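Long-range contacts in concanavalin B (Canavalia ensiformis, PDB 6CAF), which may bind carbohydrate, as a chitinase-like seed protein of glycosyl hydrolase family 18: residues L183-P188 / Y208-F213; P188-P193 / Y214-C219; N246-L251 / R283-A288; I264-L269 / T298-N303. All blocks are in the same frame, centred on the assembly; numbering follows the deposited sequence.

Interaction 1: L183-P188 / Y208-F213; sequences LLSAAP and YIFVRF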
loop_
_atom_site.group_PDB
_atom_site.type_symbol
_atom_site.label_atom_id
_atom_site.label_comp_id
_atom_site.label_asym_id
_atom_site.label_seq_id
_atom_site.Cartn_x
_atom_site.Cartn_y
_atom_site.Cartn_z
ATOM N N LEU A 183 5.120 -10.622 1.640
ATOM C CA LEU A 183 4.787 -9.701 2.713
ATOM C C LEU A 183 3.294 -9.385 2.707
ATOM O O LEU A 183 2.595 -9.546 1.704
ATOM C CB LEU A 183 5.569 -8.404 2.529
ATOM C CG LEU A 183 7.075 -8.599 2.574
ATOM C CD1 LEU A 183 7.804 -7.380 2.025
ATOM C CD2 LEU A 183 7.553 -8.914 3.981
ATOM N N LEU A 184 2.830 -8.945 3.868
ATOM C CA LEU A 184 1.450 -8.574 4.068
ATOM C C LEU A 184 1.421 -7.159 4.629
ATOM O O LEU A 184 2.121 -6.842 5.600
ATOM C CB LEU A 184 0.786 -9.557 5.017
ATOM C CG LEU A 184 0.652 -10.944 4.412
ATOM C CD1 LEU A 184 0.436 -12.010 5.452
ATOM C CD2 LEU A 184 -0.430 -10.976 3.366
ATOM N N SER A 185 0.618 -6.283 4.033
ATOM C CA SER A 185 0.563 -4.891 4.498
ATOM C C SER A 185 -0.850 -4.381 4.488
ATOM O O SER A 185 -1.735 -4.992 3.891
ATOM C CB SER A 185 1.460 -4.028 3.646
ATOM O OG SER A 185 1.073 -4.008 2.318
ATOM N N ALA A 186 -1.044 -3.250 5.155
ATOM C CA ALA A 186 -2.356 -2.628 5.275
ATOM C C ALA A 186 -2.253 -1.130 5.139
ATOM O O ALA A 186 -1.206 -0.551 5.444
ATOM C CB ALA A 186 -2.980 -2.954 6.596
ATOM N N ALA A 187 -3.364 -0.513 4.748
ATOM C CA ALA A 187 -3.465 0.962 4.688
ATOM C C ALA A 187 -4.715 1.424 5.435
ATOM O O ALA A 187 -5.726 1.775 4.820
ATOM C CB ALA A 187 -3.482 1.465 3.261
ATOM N N PRO A 188 -4.665 1.427 6.764
ATOM C CA PRO A 188 -5.784 1.983 7.538
ATOM C C PRO A 188 -5.865 3.498 7.425
ATOM O O PRO A 188 -4.889 4.159 7.068
ATOM C CB PRO A 188 -5.446 1.558 8.965
ATOM C CG PRO A 188 -3.950 1.594 8.979
ATOM C CD PRO A 188 -3.537 1.051 7.629
ATOM N N TYR A 208 3.818 -4.541 7.379
ATOM C CA TYR A 208 3.900 -3.103 7.233
ATOM C C TYR A 208 2.514 -2.499 7.372
ATOM O O TYR A 208 1.535 -3.065 6.855
ATOM C CB TYR A 208 4.395 -2.709 5.854
ATOM C CG TYR A 208 5.741 -3.184 5.440
ATOM C CD1 TYR A 208 6.811 -3.161 6.295
ATOM C CD2 TYR A 208 5.961 -3.544 4.113
ATOM C CE1 TYR A 208 8.086 -3.561 5.867
ATOM C CE2 TYR A 208 7.220 -3.883 3.647
ATOM C CZ TYR A 208 8.283 -3.935 4.540
ATOM O OH TYR A 208 9.523 -4.292 4.034
ATOM N N ILE A 209 2.461 -1.327 8.002
ATOM C CA ILE A 209 1.234 -0.563 8.105
ATOM C C ILE A 209 1.490 0.818 7.512
ATOM O O ILE A 209 2.392 1.537 7.949
ATOM C CB ILE A 209 0.792 -0.404 9.575
ATOM C CG1 ILE A 209 0.661 -1.761 10.271
ATOM C CG2 ILE A 209 -0.473 0.411 9.673
ATOM C CD1 ILE A 209 -0.453 -2.607 9.759
ATOM N N PHE A 210 0.702 1.158 6.497
ATOM C CA PHE A 210 0.776 2.423 5.789
ATOM C C PHE A 210 -0.418 3.277 6.222
ATOM O O PHE A 210 -1.523 3.102 5.724
ATOM C CB PHE A 210 0.728 2.154 4.278
ATOM C CG PHE A 210 1.913 1.412 3.747
ATOM C CD1 PHE A 210 1.964 0.035 3.758
ATOM C CD2 PHE A 210 3.006 2.100 3.251
ATOM C CE1 PHE A 210 3.058 -0.636 3.261
ATOM C CE2 PHE A 210 4.108 1.426 2.758
ATOM C CZ PHE A 210 4.152 0.049 2.796
ATOM N N VAL A 211 -0.206 4.149 7.195
ATOM C CA VAL A 211 -1.312 4.881 7.773
ATOM C C VAL A 211 -1.658 6.061 6.876
ATOM O O VAL A 211 -0.792 6.877 6.553
ATOM C CB VAL A 211 -0.938 5.362 9.169
ATOM C CG1 VAL A 211 -2.094 6.147 9.781
ATOM C CG2 VAL A 211 -0.576 4.200 10.082
ATOM N N ARG A 212 -2.930 6.166 6.511
ATOM C CA ARG A 212 -3.366 7.207 5.586
ATOM C C ARG A 212 -3.660 8.509 6.312
ATOM O O ARG A 212 -4.759 8.724 6.833
ATOM C CB ARG A 212 -4.581 6.728 4.794
ATOM C CG ARG A 212 -4.274 5.558 3.897
ATOM C CD ARG A 212 -5.438 5.143 3.025
ATOM N NE ARG A 212 -6.338 4.286 3.735
ATOM C CZ ARG A 212 -7.530 4.621 4.203
ATOM N NH1 ARG A 212 -8.010 5.825 4.037
ATOM N NH2 ARG A 212 -8.230 3.720 4.849
ATOM N N PHE A 213 -2.644 9.350 6.359
ATOM C CA PHE A 213 -2.727 10.624 7.070
ATOM C C PHE A 213 -3.281 11.717 6.144
ATOM O O PHE A 213 -2.640 12.725 5.889
ATOM C CB PHE A 213 -1.341 11.046 7.614
ATOM C CG PHE A 213 -0.829 10.179 8.742
ATOM C CD1 PHE A 213 -1.328 10.310 10.023
ATOM C CD2 PHE A 213 0.162 9.264 8.526
ATOM C CE1 PHE A 213 -0.832 9.552 11.068
ATOM C CE2 PHE A 213 0.649 8.509 9.557
ATOM C CZ PHE A 213 0.128 8.629 10.822
#
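R212 leaves its strand with CG anti to its own carbonyl carbon (chi1 -65°) and then bends at chi3 (-83°), a shape that folds the guanidinium back onto the backbone at A187 and P188. Here two neighbouring parallel strands of the TIM barrel, 183-186 and 208-212, belong to one beta-alpha-beta unit; their axes run 22° apart. The ladder tightens as it goes: Y208 N reaches L184 O only weakly, A186 N binds Y208 O at 3.1 Å, and F210 N sits 2.8 Å from A186 O. Past the end of strand 183-186 the loop is still tied down, because R212 N donates to P188 O at 2.9 Å.

R212 grips A187 O side-on, with NE at 2.8 Å and NH2 at 3.2 Å; the oxygen lies in the guanidinium plane, although NE comes from above the carbonyl plane. The carbonyl carbon of P188 lies over one face of the same group. With a leucine here both donors would be gone, and A187 O is likely to lose its mates and the loop at A187 and P188 some of its anchorage.

On the lumen side, S185 CB and A186 O both meet the edge of the F210 ring, whose neighbours also include F248, F57 and H152. S185 OG is hydrogen-bonded to H152 ND1. P188 and V211 instead meet W236 of the outer helix 227-239. P188 also crosses I209 at about a right angle, its CG 3.7 Å from I209 CG2.

Interaction 2: P188-P193 / Y214-C219; sequences PGCLSP and YNDRSC
C190 and C219 are joined by a disulfide that staples together two loops at the C-terminal ends of the TIM-barrel strands, those following strands 183-186 and 208-212. Both cysteines hold SG between their backbone N and carbonyl carbon (chi1 55° and 39°), a setting that folds each sulfur over its own backbone and toward the other loop, and the S-S bond of 2.0 Å closes with a positive chi3 of 74°. The bridge is packed as well as bonded: D216 CB lies 3.8 Å from C190 SG, and L191 N comes close to C219 SG.

D216 carries much of the polar contact. Its CG is anti to the backbone N, which carries the carboxylate toward the other loop, and the two oxygens then find different partners. OD1 turns back on its own loop and accepts from S218 N at 2.9 Å, on its anti side but well out of the carboxylate plane, making an Asx turn. S218 OG meets OD1 from the same face of that plane, though this bond is less certain because S218 has two conformers. OD2 looks across the gap instead, taking a bond of 2.6 Å from a water that in turn accepts from L191 N. Without the carboxylate, as with an alanine here, S218 N and the bridging water would probably be left without their acceptor, setting the turn freer to move beside the disulfide.

C190 O is held by W236 NE1 of the outer helix 227-239. A second water spans the loops nearer the barrel, accepting from C190 N at 3.3 Å and donating to Y214 O at 3.1 Å.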
loop_
_atom_site.group_PDB
_atom_site.type_symbol
_atom_site.label_atom_id
_atom_site.label_comp_id
_atom_site.label_asym_id
_atom_site.label_seq_id
_atom_site.Cartn_x
_atom_site.Cartn_y
_atom_site.Cartn_z
ATOM N N PRO A 188 -4.665 1.427 6.764
ATOM C CA PRO A 188 -5.784 1.983 7.538
ATOM C C PRO A 188 -5.865 3.498 7.425
ATOM O O PRO A 188 -4.889 4.159 7.068
ATOM C CB PRO A 188 -5.446 1.558 8.965
ATOM C CG PRO A 188 -3.950 1.594 8.979
ATOM C CD PRO A 188 -3.537 1.051 7.629
ATOM N N GLY A 189 -7.008 4.029 7.822
ATOM C CA GLY A 189 -7.123 5.467 8.028
ATOM C C GLY A 189 -6.335 5.920 9.244
ATOM O O GLY A 189 -5.868 5.120 10.015
ATOM N N CYS A 190 -6.182 7.220 9.409
ATOM C CA CYS A 190 -5.310 7.703 10.455
ATOM C C CYS A 190 -5.886 7.776 11.837
ATOM O O CYS A 190 -5.109 7.930 12.779
ATOM C CB CYS A 190 -4.619 9.011 10.094
ATOM S SG CYS A 190 -5.643 10.384 9.621
ATOM N N LEU A 191 -7.181 7.602 12.017
ATOM C CA LEU A 191 -7.698 7.557 13.390
ATOM C C LEU A 191 -7.804 6.122 13.853
ATOM O O LEU A 191 -8.549 5.339 13.285
ATOM C CB LEU A 191 -9.065 8.194 13.506
ATOM C CG LEU A 191 -9.571 8.311 14.969
ATOM C CD1 LEU A 191 -8.546 8.944 15.920
ATOM C CD2 LEU A 191 -10.836 9.110 14.962
ATOM N N SER A 192 -7.131 5.789 14.810
ATOM C CA SER A 192 -7.107 4.492 15.445
ATOM C C SER A 192 -8.149 4.445 16.550
ATOM O O SER A 192 -8.283 5.405 17.288
ATOM C CB SER A 192 -5.730 4.230 16.056
ATOM O OG SER A 192 -5.685 2.997 16.721
ATOM N N PRO A 193 -8.922 3.373 16.653
ATOM C CA PRO A 193 -8.844 2.152 15.833
ATOM C C PRO A 193 -9.530 2.309 14.485
ATOM O O PRO A 193 -10.556 2.970 14.367
ATOM C CB PRO A 193 -9.626 1.149 16.690
ATOM C CG PRO A 193 -10.640 2.002 17.423
ATOM C CD PRO A 193 -9.871 3.235 17.771
ATOM N N TYR A 214 -4.490 11.513 5.634
ATOM C CA TYR A 214 -5.095 12.513 4.779
ATOM C C TYR A 214 -6.578 12.220 4.689
ATOM O O TYR A 214 -7.046 11.129 5.063
ATOM C CB TYR A 214 -4.417 12.534 3.384
ATOM C CG TYR A 214 -4.435 11.226 2.613
ATOM C CD1 TYR A 214 -3.503 10.264 2.845
ATOM C CD2 TYR A 214 -5.338 11.007 1.577
ATOM C CE1 TYR A 214 -3.517 9.067 2.145
ATOM C CE2 TYR A 214 -5.302 9.844 0.817
ATOM C CZ TYR A 214 -4.404 8.856 1.128
ATOM O OH TYR A 214 -4.392 7.675 0.401
ATOM N N ASN A 215 -7.310 13.217 4.207
ATOM C CA ASN A 215 -8.764 13.168 4.178
ATOM C C ASN A 215 -9.369 12.907 5.576
ATOM O O ASN A 215 -10.415 12.288 5.707
ATOM C CB ASN A 215 -9.252 12.209 3.081
ATOM C CG ASN A 215 -8.862 12.685 1.635
ATOM O OD1 ASN A 215 -8.647 13.901 1.360
ATOM N ND2 ASN A 215 -8.751 11.713 0.705
ATOM N N ASP A 216 -8.729 13.464 6.611
ATOM C CA ASP A 216 -9.258 13.371 7.972
ATOM C C ASP A 216 -8.658 14.463 8.825
ATOM O O ASP A 216 -7.496 14.380 9.230
ATOM C CB ASP A 216 -8.967 12.004 8.599
ATOM C CG ASP A 216 -9.689 11.808 9.934
ATOM O OD1 ASP A 216 -10.054 12.800 10.576
ATOM O OD2 ASP A 216 -9.914 10.660 10.343
ATOM N N ARG A 217 -9.450 15.504 9.094
ATOM C CA ARG A 217 -8.940 16.632 9.820
ATOM C C ARG A 217 -8.465 16.297 11.230
ATOM O O ARG A 217 -7.705 17.059 11.820
ATOM C CB ARG A 217 -9.967 17.752 9.865
ATOM C CG ARG A 217 -10.299 18.337 8.499
ATOM C CD ARG A 217 -11.407 19.388 8.542
ATOM N NE ARG A 217 -11.661 19.973 7.224
ATOM C CZ ARG A 217 -12.461 19.443 6.299
ATOM N NH1 ARG A 217 -13.092 18.301 6.539
ATOM N NH2 ARG A 217 -12.635 20.054 5.129
ATOM N N SER A 218 -8.935 15.192 11.797
ATOM C CA SER A 218 -8.564 14.869 13.166
ATOM C C SER A 218 -7.114 14.411 13.299
ATOM O O SER A 218 -6.561 14.464 14.401
ATOM C CB SER A 218 -9.512 13.818 13.757
ATOM O OG SER A 218 -9.316 12.546 13.171
ATOM N N CYS A 219 -6.508 13.947 12.199
ATOM C CA CYS A 219 -5.217 13.295 12.320
ATOM C C CYS A 219 -4.217 13.657 11.243
ATOM O O CYS A 219 -3.134 13.079 11.206
ATOM C CB CYS A 219 -5.363 11.762 12.379
ATOM S SG CYS A 219 -6.589 10.919 11.344
HETATM O O HOH W 1 -7.667 8.659 6.852
HETATM O O HOH W 2 -8.991 8.438 9.451
#

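Interaction 3: N246-L251 / R283-A288; sequences NLFLEL and RYAGIA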
loop_
_atom_site.group_PDB
_atom_site.type_symbol
_atom_site.label_atom_id
_atom_site.label_comp_id
_atom_site.label_asym_id
_atom_site.label_seq_id
_atom_site.Cartn_x
_atom_site.Cartn_y
_atom_site.Cartn_z
ATOM N N ASN A 246 8.040 -0.748 11.112
ATOM C CA ASN A 246 6.937 -1.263 10.321
ATOM C C ASN A 246 5.853 -0.239 10.020
ATOM O O ASN A 246 4.838 -0.629 9.459
ATOM C CB ASN A 246 6.336 -2.512 10.961
ATOM C CG ASN A 246 5.867 -2.310 12.390
ATOM O OD1 ASN A 246 5.743 -1.193 12.880
ATOM N ND2 ASN A 246 5.583 -3.439 13.073
ATOM N N LEU A 247 6.097 1.034 10.357
ATOM C CA LEU A 247 5.103 2.081 10.174
ATOM C C LEU A 247 5.537 3.059 9.101
ATOM O O LEU A 247 6.662 3.565 9.107
ATOM C CB LEU A 247 4.839 2.840 11.449
ATOM C CG LEU A 247 4.304 2.088 12.622
ATOM C CD1 LEU A 247 4.053 3.056 13.772
ATOM C CD2 LEU A 247 3.053 1.364 12.237
ATOM N N PHE A 248 4.612 3.311 8.185
ATOM C CA PHE A 248 4.824 4.264 7.131
ATOM C C PHE A 248 3.743 5.326 7.181
ATOM O O PHE A 248 2.607 5.026 7.579
ATOM C CB PHE A 248 4.701 3.616 5.759
ATOM C CG PHE A 248 5.730 2.590 5.422
ATOM C CD1 PHE A 248 5.682 1.327 5.980
ATOM C CD2 PHE A 248 6.711 2.862 4.461
ATOM C CE1 PHE A 248 6.585 0.356 5.604
ATOM C CE2 PHE A 248 7.638 1.894 4.104
ATOM C CZ PHE A 248 7.543 0.629 4.665
ATOM N N LEU A 249 4.078 6.537 6.732
ATOM C CA LEU A 249 3.056 7.553 6.487
ATOM C C LEU A 249 2.616 7.473 5.041
ATOM O O LEU A 249 3.433 7.681 4.128
ATOM C CB LEU A 249 3.568 8.970 6.722
ATOM C CG LEU A 249 4.061 9.282 8.119
ATOM C CD1 LEU A 249 5.554 8.983 8.229
ATOM C CD2 LEU A 249 3.840 10.757 8.419
ATOM N N GLU A 250 1.331 7.204 4.802
ATOM C CA GLU A 250 0.775 7.316 3.460
ATOM C C GLU A 250 0.211 8.718 3.304
ATOM O O GLU A 250 -0.589 9.170 4.130
ATOM C CB GLU A 250 -0.288 6.269 3.162
ATOM C CG GLU A 250 -0.814 6.412 1.762
ATOM C CD GLU A 250 -1.789 5.340 1.378
ATOM O OE1 GLU A 250 -1.462 4.165 1.637
ATOM O OE2 GLU A 250 -2.810 5.648 0.723
ATOM N N LEU A 251 0.664 9.379 2.250
ATOM C CA LEU A 251 0.402 10.792 2.040
ATOM C C LEU A 251 0.007 11.021 0.590
ATOM O O LEU A 251 0.400 10.266 -0.314
ATOM C CB LEU A 251 1.691 11.571 2.309
ATOM C CG LEU A 251 2.201 11.525 3.757
ATOM C CD1 LEU A 251 3.593 12.131 3.849
ATOM C CD2 LEU A 251 1.201 12.187 4.666
ATOM N N ARG A 283 10.503 2.845 14.764
ATOM C CA ARG A 283 9.243 2.465 14.146
ATOM C C ARG A 283 9.069 2.973 12.726
ATOM O O ARG A 283 8.285 2.414 11.981
ATOM C CB ARG A 283 8.052 2.917 14.991
ATOM C CG ARG A 283 8.072 2.358 16.396
ATOM C CD ARG A 283 8.056 0.842 16.470
ATOM N NE ARG A 283 6.952 0.254 15.746
ATOM C CZ ARG A 283 5.718 0.149 16.239
ATOM N NH1 ARG A 283 5.429 0.598 17.457
ATOM N NH2 ARG A 283 4.756 -0.389 15.503
ATOM N N TYR A 284 9.735 4.084 12.367
ATOM C CA TYR A 284 9.495 4.715 11.079
ATOM C C TYR A 284 10.238 3.984 9.960
ATOM O O TYR A 284 11.479 3.874 9.981
ATOM C CB TYR A 284 9.939 6.167 11.123
ATOM C CG TYR A 284 10.018 6.856 9.798
ATOM C CD1 TYR A 284 8.890 7.300 9.142
ATOM C CD2 TYR A 284 11.231 7.056 9.186
ATOM C CE1 TYR A 284 8.973 7.915 7.900
ATOM C CE2 TYR A 284 11.327 7.661 7.955
ATOM C CZ TYR A 284 10.207 8.103 7.323
ATOM O OH TYR A 284 10.276 8.715 6.096
ATOM N N ALA A 285 9.479 3.529 8.961
ATOM C CA ALA A 285 10.025 2.850 7.815
ATOM C C ALA A 285 10.075 3.702 6.552
ATOM O O ALA A 285 10.873 3.441 5.640
ATOM C CB ALA A 285 9.225 1.588 7.536
ATOM N N GLY A 286 9.199 4.699 6.453
ATOM C CA GLY A 286 9.160 5.488 5.228
ATOM C C GLY A 286 7.782 6.032 4.961
ATOM O O GLY A 286 6.967 6.242 5.879
ATOM N N ILE A 287 7.540 6.287 3.682
ATOM C CA ILE A 287 6.317 6.904 3.264
ATOM C C ILE A 287 5.743 6.162 2.065
ATOM O O ILE A 287 6.477 5.483 1.331
ATOM C CB ILE A 287 6.500 8.388 2.911
ATOM C CG1 ILE A 287 7.393 8.589 1.725
ATOM C CG2 ILE A 287 7.003 9.181 4.121
ATOM C CD1 ILE A 287 7.490 10.036 1.253
ATOM N N ALA A 288 4.431 6.288 1.884
ATOM C CA ALA A 288 3.776 5.864 0.664
ATOM C C ALA A 288 3.088 7.050 0.042
ATOM O O ALA A 288 2.564 7.900 0.749
ATOM C CB ALA A 288 2.740 4.770 0.922
#
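F248 packs across the neighbouring strand at A285, G286 and I287, and its atoms can be followed outward. CB starts 3.5 Å from G286 O. One ring flank then runs past the backbone, with CD2 3.4 Å from G286 C and the edge of the ring facing I287 N. On the far side CE1 and CZ both sit under the methyl of A285, a CH-pi contact with A285 CB 3.6 Å from the ring centroid and 18° off its normal. The ring also stacks on F210 of the next strand. G286, with no side chain, lets F248 lie this close to its backbone.

Around the ring, strands 247-251 and 284-288 run parallel in the TIM barrel, laced by bonds such as A285 N to L247 O and A288 N to L249 O, each 2.8 Å. At the strand entry R283 NH2 meets N246 OD1 at 2.9 Å, in the amide plane on a lone pair, while R283 NE binds D244 O. R283 NH1 and NH2 also donate to T237 O and V240 O. The guanidinium is thus buried among neutral oxygens, whose carbonyl dipoles probably stabilise its positive charge without a carboxylate among the partners named.

Interaction 4: I264-L269 / T298-N303; sequences IPPSAL and TGYSTN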
loop_
_atom_site.group_PDB
_atom_site.type_symbol
_atom_site.label_atom_id
_atom_site.label_comp_id
_atom_site.label_asym_id
_atom_site.label_seq_id
_atom_site.Cartn_x
_atom_site.Cartn_y
_atom_site.Cartn_z
ATOM N N ILE A 264 1.318 17.416 2.606
ATOM C CA ILE A 264 2.454 17.943 3.324
ATOM C C ILE A 264 3.538 18.306 2.309
ATOM O O ILE A 264 4.098 17.451 1.648
ATOM C CB ILE A 264 3.058 16.924 4.341
ATOM C CG1 ILE A 264 1.980 16.250 5.182
ATOM C CG2 ILE A 264 4.077 17.648 5.199
ATOM C CD1 ILE A 264 2.488 15.338 6.248
ATOM N N PRO A 265 3.837 19.585 2.164
ATOM C CA PRO A 265 4.923 19.902 1.258
ATOM C C PRO A 265 6.199 19.183 1.624
ATOM O O PRO A 265 6.490 19.020 2.816
ATOM C CB PRO A 265 5.079 21.414 1.423
ATOM C CG PRO A 265 3.737 21.900 1.873
ATOM C CD PRO A 265 3.228 20.787 2.751
ATOM N N PRO A 266 6.965 18.730 0.604
ATOM C CA PRO A 266 8.161 17.963 0.941
ATOM C C PRO A 266 9.090 18.629 1.952
ATOM O O PRO A 266 9.606 17.947 2.855
ATOM C CB PRO A 266 8.844 17.769 -0.409
ATOM C CG PRO A 266 7.689 17.686 -1.361
ATOM C CD PRO A 266 6.658 18.664 -0.838
ATOM N N SER A 267 9.315 19.942 1.829
ATOM C CA SER A 267 10.230 20.576 2.789
ATOM C C SER A 267 9.659 20.520 4.220
ATOM O O SER A 267 10.403 20.399 5.214
ATOM C CB SER A 267 10.498 22.016 2.390
ATOM O OG SER A 267 9.322 22.798 2.516
ATOM N N ALA A 268 8.333 20.615 4.329
ATOM C CA ALA A 268 7.685 20.521 5.646
ATOM C C ALA A 268 7.740 19.095 6.178
ATOM O O ALA A 268 7.913 18.868 7.376
ATOM C CB ALA A 268 6.252 20.978 5.576
ATOM N N LEU A 269 7.584 18.123 5.295
ATOM C CA LEU A 269 7.658 16.732 5.743
ATOM C C LEU A 269 9.032 16.472 6.359
ATOM O O LEU A 269 9.162 15.934 7.479
ATOM C CB LEU A 269 7.393 15.787 4.573
ATOM C CG LEU A 269 7.463 14.302 4.927
ATOM C CD1 LEU A 269 6.407 13.934 5.940
ATOM C CD2 LEU A 269 7.334 13.426 3.693
ATOM N N THR A 298 4.173 16.480 -9.591
ATOM C CA THR A 298 4.725 17.420 -8.634
ATOM C C THR A 298 6.187 17.227 -8.251
ATOM O O THR A 298 6.805 18.115 -7.663
ATOM C CB THR A 298 3.935 17.422 -7.345
ATOM O OG1 THR A 298 4.133 16.167 -6.706
ATOM C CG2 THR A 298 2.444 17.659 -7.588
ATOM N N GLY A 299 6.752 16.057 -8.552
ATOM C CA GLY A 299 8.115 15.775 -8.194
ATOM C C GLY A 299 8.313 15.450 -6.724
ATOM O O GLY A 299 9.429 15.548 -6.221
ATOM N N TYR A 300 7.251 14.996 -6.048
ATOM C CA TYR A 300 7.296 14.810 -4.603
ATOM C C TYR A 300 8.434 13.868 -4.166
ATOM O O TYR A 300 9.306 14.245 -3.384
ATOM C CB TYR A 300 5.923 14.304 -4.118
ATOM C CG TYR A 300 5.689 14.472 -2.636
ATOM C CD1 TYR A 300 6.330 13.677 -1.702
ATOM C CD2 TYR A 300 4.851 15.422 -2.182
ATOM C CE1 TYR A 300 6.103 13.870 -0.338
ATOM C CE2 TYR A 300 4.606 15.601 -0.837
ATOM C CZ TYR A 300 5.236 14.837 0.082
ATOM O OH TYR A 300 4.975 15.017 1.420
ATOM N N SER A 301 8.427 12.631 -4.654
ATOM C CA SER A 301 9.443 11.711 -4.216
ATOM C C SER A 301 10.837 12.133 -4.662
ATOM O O SER A 301 11.799 11.915 -3.939
ATOM C CB SER A 301 9.149 10.271 -4.656
ATOM O OG SER A 301 9.056 10.146 -6.072
ATOM N N THR A 302 10.949 12.735 -5.840
ATOM C CA THR A 302 12.242 13.206 -6.275
ATOM C C THR A 302 12.831 14.200 -5.279
ATOM O O THR A 302 14.028 14.162 -4.945
ATOM C CB THR A 302 12.106 13.796 -7.680
ATOM O OG1 THR A 302 11.844 12.707 -8.573
ATOM C CG2 THR A 302 13.372 14.478 -8.102
ATOM N N ASN A 303 11.992 15.111 -4.800
ATOM C CA ASN A 303 12.444 16.106 -3.843
ATOM C C ASN A 303 12.778 15.612 -2.481
ATOM O O ASN A 303 13.749 15.941 -1.840
ATOM C CB ASN A 303 11.459 17.242 -3.772
ATOM C CG ASN A 303 11.570 18.139 -4.969
ATOM O OD1 ASN A 303 12.666 18.506 -5.370
ATOM N ND2 ASN A 303 10.461 18.485 -5.543
HETATM O O HOH W 3 1.844 14.891 1.356
#
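P266 and Y300 make a proline-on-tyrosine CH-pi contact between the first turns of two outer helices, 266-273 and 300-308, on the flank of the TIM barrel. Y300 sets its CG anti to the backbone N (chi1 -162°), which carries the phenol away from its own helix and across to the other. There P266 CG lies over the centre of the ring, 3.8 Å from the centroid and 13° off the normal, with P266 CD also packed on Y300 CE2 at 3.7 Å.

The rim of the ring has different company. L269 crosses the tyrosine at about a right angle and puts CD2 near the ring plane, 3.6 Å from Y300 OH. The hydroxyl itself is the polar anchor: it donates to I264 O at 2.6 Å, tilted a little from the carbonyl plane. A water also donates to Y300 OH at 3.1 Å while accepting from I264 N at 2.9 Å, so the water and the tyrosine together serve both the NH and the carbonyl of I264, just ahead of the helix. With one face under proline and the oxygen tied at its end, the ring is probably held from swinging out of place.

P265 and G299 occupy the N-cap positions of the two helices. Beneath the contact, I264, L269 and Y300 all rest on L251 of strand 247-252, and Y300 also touches L289 of strand 284-290. Such helix-to-helix packing over a parallel strand layer is typical of the outer shell of a TIM barrel, the fold of the family 18 glycosyl hydrolases.

Interactions 1 and 3 form the core: both are buried strand pairings of one parallel sheet, linked through neighbouring strands 208-212 and 247-252, where V211 O and E250 N lie 2.8 Å apart. Backbone ladders and aromatic packing dominate there. Interaction 2 continues interaction 1 past the strand ends, sharing P188, and swaps the ladder for a covalent bridge and waters in a partly exposed loop region. Y214 OH ties it to interaction 3 by a hydrogen bond with E250 OE2. Interaction 4 sits in the helix layer outside, about 20 Å between centres from interaction 1, yet it rests on interaction 3 through L251, which meets I264 and L269.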